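Local coordinates for protein serine-pyruvate aminotransferase (AgxT) (Sulfolobus solfataricus, PDB 3ZRP) that probably transfers the amino group of L-serine to pyruvate, using pyridoxal 5'-phosphate as its cofactor, at residues Lys31-Ala36 against Pro244-Ile249; Gly86-Arg91 against Val136-Gly141. All blocks are in the same frame, centred on the assembly; numbering follows the deposited sequence.

Contact 1 of 2, residues Lys31-Ala36 against Pro244-Ile249; sequences KEFVEA and PPVHVI
Phe-33 meets Pro-244, Val-246 and Ile-249 with the CD1-CE1-CZ side of its ring, and no hydrogen bond crosses the contact. Phe-33 CE1 lies 3.5 Å from Ile-249 CD1, which comes in at the ring edge, while Val-246 CG2 sits over one face and the other methyl, CG1, is 3.9 Å from Phe-33 CD1. At the end of the ring, Phe-33 CZ reaches Pro-244 CG at 3.6 Å, the proline approaching obliquely. With CG anti to the backbone N (chi1 170°), the ring extends from its helix toward these three residues. One turn on, Ala-36 CB adds a looser touch, 4.5 Å from Ile-249 CG2. Replacing Phe-33 by alanine removes the ring, and Pro-244, Val-246 and Ile-249 would probably lose their shared partner, with a gap between the helices. Further out, Val-26 and Phe-28 pack on Val-246 and Pro-244, Leu-197 packs on Ile-249, and Val-248 meets Val-248 of the second subunit. Pro-245 holds the N-cap position just before helix 246-262, its O accepting from Ile-249 N. This is apolar helix-to-helix packing, with loop residue Pro-244 leading into it, joining the start of helix 31-48 to the first turn of helix 246-262 beside the dimer interface of a class-V aminotransferase.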
loop_
_atom_site.group_PDB
_atom_site.type_symbol
_atom_site.label_atom_id
_atom_site.label_comp_id
_atom_site.label_asym_id
_atom_site.label_seq_id
_atom_site.Cartn_x
_atom_site.Cartn_y
_atom_site.Cartn_z
ATOM N N LYS A 31 1.228 -18.892 8.996
ATOM C CA LYS A 31 2.066 -19.642 8.061
ATOM C C LYS A 31 1.571 -19.564 6.605
ATOM O O LYS A 31 2.383 -19.591 5.677
ATOM C CB LYS A 31 2.301 -21.090 8.524
ATOM C CG LYS A 31 1.152 -22.078 8.304
ATOM C CD LYS A 31 1.668 -23.514 8.571
ATOM C CE LYS A 31 0.871 -24.569 7.831
ATOM N NZ LYS A 31 -0.530 -24.604 8.313
ATOM N N GLU A 32 0.260 -19.416 6.408
ATOM C CA GLU A 32 -0.303 -19.250 5.056
ATOM C C GLU A 32 0.252 -17.986 4.395
ATOM O O GLU A 32 0.567 -17.978 3.200
ATOM C CB GLU A 32 -1.831 -19.185 5.088
ATOM C CG GLU A 32 -2.508 -20.431 5.670
ATOM C CD GLU A 32 -2.743 -20.320 7.175
ATOM O OE1 GLU A 32 -1.779 -20.074 7.939
ATOM O OE2 GLU A 32 -3.907 -20.479 7.593
ATOM N N PHE A 33 0.371 -16.917 5.171
ATOM C CA PHE A 33 0.912 -15.680 4.622
ATOM C C PHE A 33 2.393 -15.819 4.329
ATOM O O PHE A 33 2.851 -15.494 3.225
ATOM C CB PHE A 33 0.665 -14.495 5.547
ATOM C CG PHE A 33 1.404 -13.273 5.125
ATOM C CD1 PHE A 33 0.937 -12.519 4.055
ATOM C CD2 PHE A 33 2.600 -12.916 5.734
ATOM C CE1 PHE A 33 1.623 -11.386 3.623
ATOM C CE2 PHE A 33 3.307 -11.798 5.299
ATOM C CZ PHE A 33 2.796 -11.020 4.237
ATOM N N VAL A 34 3.149 -16.305 5.309
ATOM C CA VAL A 34 4.599 -16.450 5.142
ATOM C C VAL A 34 4.903 -17.285 3.895
ATOM O O VAL A 34 5.769 -16.919 3.101
ATOM C CB VAL A 34 5.266 -17.040 6.429
ATOM C CG1 VAL A 34 6.678 -17.476 6.154
ATOM C CG2 VAL A 34 5.226 -16.008 7.582
ATOM N N GLU A 35 4.164 -18.385 3.709
ATOM C CA GLU A 35 4.352 -19.248 2.544
ATOM C C GLU A 35 4.008 -18.514 1.236
ATOM O O GLU A 35 4.686 -18.672 0.229
ATOM C CB GLU A 35 3.533 -20.537 2.703
ATOM C CG GLU A 35 4.127 -21.542 3.721
ATOM C CD GLU A 35 3.153 -22.666 4.133
ATOM O OE1 GLU A 35 2.122 -22.860 3.455
ATOM O OE2 GLU A 35 3.413 -23.359 5.146
ATOM N N ALA A 36 2.959 -17.691 1.260
ATOM C CA ALA A 36 2.555 -16.962 0.055
ATOM C C ALA A 36 3.614 -15.908 -0.291
ATOM O O ALA A 36 3.976 -15.724 -1.456
ATOM C CB ALA A 36 1.168 -16.310 0.259
ATOM N N PRO A 244 1.770 -5.458 6.004
ATOM C CA PRO A 244 1.694 -5.514 4.545
ATOM C C PRO A 244 0.267 -5.819 4.051
ATOM O O PRO A 244 -0.596 -6.261 4.861
ATOM C CB PRO A 244 2.626 -6.715 4.197
ATOM C CG PRO A 244 2.417 -7.619 5.347
ATOM C CD PRO A 244 2.251 -6.747 6.567
ATOM N N PRO A 245 0.011 -5.643 2.727
ATOM C CA PRO A 245 -1.314 -5.952 2.240
ATOM C C PRO A 245 -1.489 -7.492 2.135
ATOM O O PRO A 245 -1.268 -8.093 1.061
ATOM C CB PRO A 245 -1.371 -5.254 0.871
ATOM C CG PRO A 245 -0.212 -4.262 0.880
ATOM C CD PRO A 245 0.826 -5.001 1.677
ATOM N N VAL A 246 -1.907 -8.093 3.253
ATOM C CA VAL A 246 -1.859 -9.567 3.446
ATOM C C VAL A 246 -2.586 -10.319 2.311
ATOM O O VAL A 246 -2.010 -11.212 1.653
ATOM C CB VAL A 246 -2.382 -9.952 4.875
ATOM C CG1 VAL A 246 -2.652 -11.437 5.013
ATOM C CG2 VAL A 246 -1.384 -9.494 5.967
ATOM N N HIS A 247 -3.840 -9.933 2.065
ATOM C CA HIS A 247 -4.668 -10.619 1.068
ATOM C C HIS A 247 -4.237 -10.332 -0.375
ATOM O O HIS A 247 -4.421 -11.168 -1.269
ATOM C CB HIS A 247 -6.148 -10.356 1.331
ATOM C CG HIS A 247 -6.634 -10.940 2.631
ATOM N ND1 HIS A 247 -6.438 -10.321 3.851
ATOM C CD2 HIS A 247 -7.278 -12.103 2.900
ATOM C CE1 HIS A 247 -6.945 -11.079 4.812
ATOM N NE2 HIS A 247 -7.457 -12.167 4.261
ATOM N N VAL A 248 -3.659 -9.155 -0.604
ATOM C CA VAL A 248 -3.132 -8.799 -1.927
ATOM C C VAL A 248 -1.939 -9.713 -2.245
ATOM O O VAL A 248 -1.733 -10.101 -3.387
ATOM C CB VAL A 248 -2.715 -7.307 -1.972
ATOM C CG1 VAL A 248 -2.095 -6.934 -3.312
ATOM C CG2 VAL A 248 -3.935 -6.448 -1.739
ATOM N N ILE A 249 -1.158 -10.024 -1.225
ATOM C CA ILE A 249 0.015 -10.908 -1.384
ATOM C C ILE A 249 -0.414 -12.377 -1.635
ATOM O O ILE A 249 0.258 -13.116 -2.379
ATOM C CB ILE A 249 0.959 -10.801 -0.178
ATOM C CG1 ILE A 249 1.702 -9.446 -0.213
ATOM C CG2 ILE A 249 2.028 -11.921 -0.202
ATOM C CD1 ILE A 249 2.414 -9.055 1.073
#

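Contact 2 of 2, residues Gly86-Arg91 against Val136-Gly141; sequences GVFGDR and VETSTG. With PLP (pyridoxal-5'-phosphate), chain C.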
loop_
_atom_site.group_PDB
_atom_site.type_symbol
_atom_site.label_atom_id
_atom_site.label_comp_id
_atom_site.label_asym_id
_atom_site.label_seq_id
_atom_site.Cartn_x
_atom_site.Cartn_y
_atom_site.Cartn_z
ATOM N N GLY A 86 9.075 9.552 -21.659
ATOM C CA GLY A 86 7.700 10.060 -21.469
ATOM C C GLY A 86 7.338 10.201 -20.009
ATOM O O GLY A 86 8.221 10.309 -19.171
ATOM N N VAL A 87 6.033 10.255 -19.731
ATOM C CA VAL A 87 5.471 10.461 -18.372
ATOM C C VAL A 87 6.132 9.705 -17.225
ATOM O O VAL A 87 6.427 10.279 -16.176
ATOM C CB VAL A 87 3.932 10.087 -18.372
ATOM C CG1 VAL A 87 3.320 10.176 -16.971
ATOM C CG2 VAL A 87 3.191 10.970 -19.324
ATOM N N PHE A 88 6.322 8.398 -17.386
ATOM C CA PHE A 88 6.829 7.607 -16.276
ATOM C C PHE A 88 8.369 7.634 -16.159
ATOM O O PHE A 88 8.909 7.482 -15.061
ATOM C CB PHE A 88 6.221 6.198 -16.281
ATOM C CG PHE A 88 4.732 6.205 -16.046
ATOM C CD1 PHE A 88 4.228 6.360 -14.753
ATOM C CD2 PHE A 88 3.840 6.170 -17.114
ATOM C CE1 PHE A 88 2.834 6.406 -14.523
ATOM C CE2 PHE A 88 2.458 6.230 -16.904
ATOM C CZ PHE A 88 1.956 6.340 -15.599
ATOM N N GLY A 89 9.072 7.886 -17.265
ATOM C CA GLY A 89 10.471 8.332 -17.147
ATOM C C GLY A 89 10.556 9.627 -16.347
ATOM O O GLY A 89 11.378 9.778 -15.440
ATOM N N ASP A 90 9.670 10.573 -16.661
ATOM C CA ASP A 90 9.662 11.840 -15.964
ATOM C C ASP A 90 9.354 11.679 -14.474
ATOM O O ASP A 90 9.774 12.502 -13.662
ATOM C CB ASP A 90 8.661 12.798 -16.621
ATOM C CG ASP A 90 9.137 13.281 -18.006
ATOM O OD1 ASP A 90 10.311 13.089 -18.397
ATOM O OD2 ASP A 90 8.321 13.831 -18.725
ATOM N N ARG A 91 8.607 10.637 -14.120
ATOM C CA ARG A 91 8.308 10.387 -12.706
ATOM C C ARG A 91 9.577 10.152 -11.868
ATOM O O ARG A 91 9.623 10.541 -10.703
ATOM C CB ARG A 91 7.258 9.267 -12.531
ATOM C CG ARG A 91 6.966 8.848 -11.089
ATOM C CD ARG A 91 5.627 8.105 -10.992
ATOM N NE ARG A 91 4.568 9.078 -11.301
ATOM C CZ ARG A 91 3.280 8.942 -11.018
ATOM N NH1 ARG A 91 2.825 7.869 -10.382
ATOM N NH2 ARG A 91 2.443 9.917 -11.343
ATOM N N VAL A 136 9.200 -0.206 -20.535
ATOM C CA VAL A 136 8.123 0.210 -21.429
ATOM C C VAL A 136 7.517 1.484 -20.870
ATOM O O VAL A 136 7.065 1.485 -19.737
ATOM C CB VAL A 136 7.045 -0.894 -21.541
ATOM C CG1 VAL A 136 5.779 -0.360 -22.243
ATOM C CG2 VAL A 136 7.604 -2.137 -22.254
ATOM N N GLU A 137 7.566 2.558 -21.657
ATOM C CA GLU A 137 6.923 3.820 -21.344
ATOM C C GLU A 137 5.438 3.764 -21.698
ATOM O O GLU A 137 5.035 3.881 -22.861
ATOM C CB GLU A 137 7.626 4.978 -22.078
ATOM C CG GLU A 137 6.980 6.337 -21.918
ATOM C CD GLU A 137 6.762 6.721 -20.464
ATOM O OE1 GLU A 137 7.757 6.795 -19.697
ATOM O OE2 GLU A 137 5.589 6.970 -20.098
ATOM N N THR A 138 4.623 3.606 -20.663
ATOM C CA THR A 138 3.191 3.369 -20.777
ATOM C C THR A 138 2.465 4.503 -21.483
ATOM O O THR A 138 1.469 4.259 -22.148
ATOM C CB THR A 138 2.597 3.174 -19.358
ATOM O OG1 THR A 138 3.386 2.208 -18.676
ATOM C CG2 THR A 138 1.112 2.690 -19.408
ATOM N N SER A 139 2.981 5.729 -21.380
ATOM C CA SER A 139 2.295 6.856 -22.035
ATOM C C SER A 139 2.321 6.770 -23.579
ATOM O O SER A 139 1.407 7.260 -24.235
ATOM C CB SER A 139 2.846 8.199 -21.587
ATOM O OG SER A 139 4.207 8.292 -21.939
ATOM N N THR A 140 3.341 6.131 -24.137
ATOM C CA THR A 140 3.532 6.142 -25.600
ATOM C C THR A 140 3.591 4.738 -26.201
ATOM O O THR A 140 3.609 4.582 -27.419
ATOM C CB THR A 140 4.839 6.868 -25.999
ATOM O OG1 THR A 140 5.960 6.192 -25.418
ATOM C CG2 THR A 140 4.845 8.345 -25.580
ATOM N N GLY A 141 3.646 3.720 -25.342
ATOM C CA GLY A 141 3.808 2.328 -25.772
ATOM C C GLY A 141 5.169 2.047 -26.385
ATOM O O GLY A 141 5.310 1.165 -27.215
HETATM N N1 PLP C . 5.920 3.175 -14.297
HETATM C C2 PLP C . 5.175 2.774 -15.384
HETATM C C2A PLP C . 5.888 2.449 -16.670
HETATM C C3 PLP C . 3.771 2.651 -15.288
HETATM O O3 PLP C . 3.126 2.253 -16.254
HETATM C C4 PLP C . 3.117 2.935 -14.084
HETATM C C4A PLP C . 1.597 2.754 -14.004
HETATM C C5 PLP C . 3.913 3.367 -13.001
HETATM C C6 PLP C . 5.317 3.460 -13.102
HETATM C C5A PLP C . 3.337 3.718 -11.661
HETATM O O4P PLP C . 2.793 2.601 -10.953
HETATM P P PLP C . 1.726 2.751 -9.789
HETATM O O1P PLP C . 1.496 1.323 -9.405
HETATM O O2P PLP C . 0.570 3.391 -10.482
HETATM O O3P PLP C . 2.418 3.600 -8.782
#
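The cofactor pocket of a class-V aminotransferase is built here, where Phe-88, in the first turn of helix 87-96, meets Glu-137 and Thr-138 at the end of strand 136-137. An aromatic side chain laid over the pyridine ring is a recurrent feature of the fold type I enzymes to which the family belongs. PLP C3 stands 3.7 Å above the plane of the Phe-88 ring, close to over its centre, and Val-87 CG1 covers the opposite face. The helix itself is gripped by the carboxylate of Glu-137. Phe-88 N donates to Glu-137 OE2 at 3.2 Å, almost straight (177°) and on the syn lone pair, and Gly-89 N reaches Glu-137 OE1 at 3.0 Å, nearly in line with the C-O bond. A bend at chi2 (53°) brings the carboxylate within reach of these amides, and its plane lies only 11° from that of the Phe-88 ring, with OE2 at the ring edge. Ser-139 in turn positions the carboxylate: Ser-139 OG donates to Glu-137 OE2 at 2.7 Å from above the carboxylate plane, and Ser-139 N donates to the same oxygen on the anti side. Three donors on OE2 and Gly-89 N on OE1 thus hold the group against rotation, and the helix start would probably favour its negative charge. Gly-86, at the N-cap position, lies so close that a beta carbon would clash with Ser-139 OG and Glu-137 CG. Val-87 CG2 touches Ser-139 CB at 3.6 Å. Arg-91 NH1 hydrogen-bonds Thr-64 OG1 and Phe-241 O of the second subunit. Thr-138 CB approaches Phe-88 CE2 obliquely at 3.9 Å, and Thr-138 OG1, also bonded to Ser-166 OG, hydrogen-bonds PLP O3 at a very short 2.4 Å, a length to be read with caution.

In the fold
The pair illustrates how one chain probably contributes to both active sites of a dimer. The centres of contacts 1 and 2 are 31 Å apart and their nearest atoms about 17 Å, so neither touches the other. Contact 2 belongs to the pocket of the chain's own cofactor, which Gly-63, Thr-64, Ser-166 and Gln-188 help to hold, and which Tyr-240 and Thr-243 of the second subunit complete. Segment 244-249 directly follows this chain's Thr-243, and the side chain of Pro-244 comes within about 7 Å of a bound PLP; by the symmetry of the dimer, this is probably the cofactor of the second subunit. Segments 86-91 and 136-141 both fall between 31-36 and 244-249 in sequence.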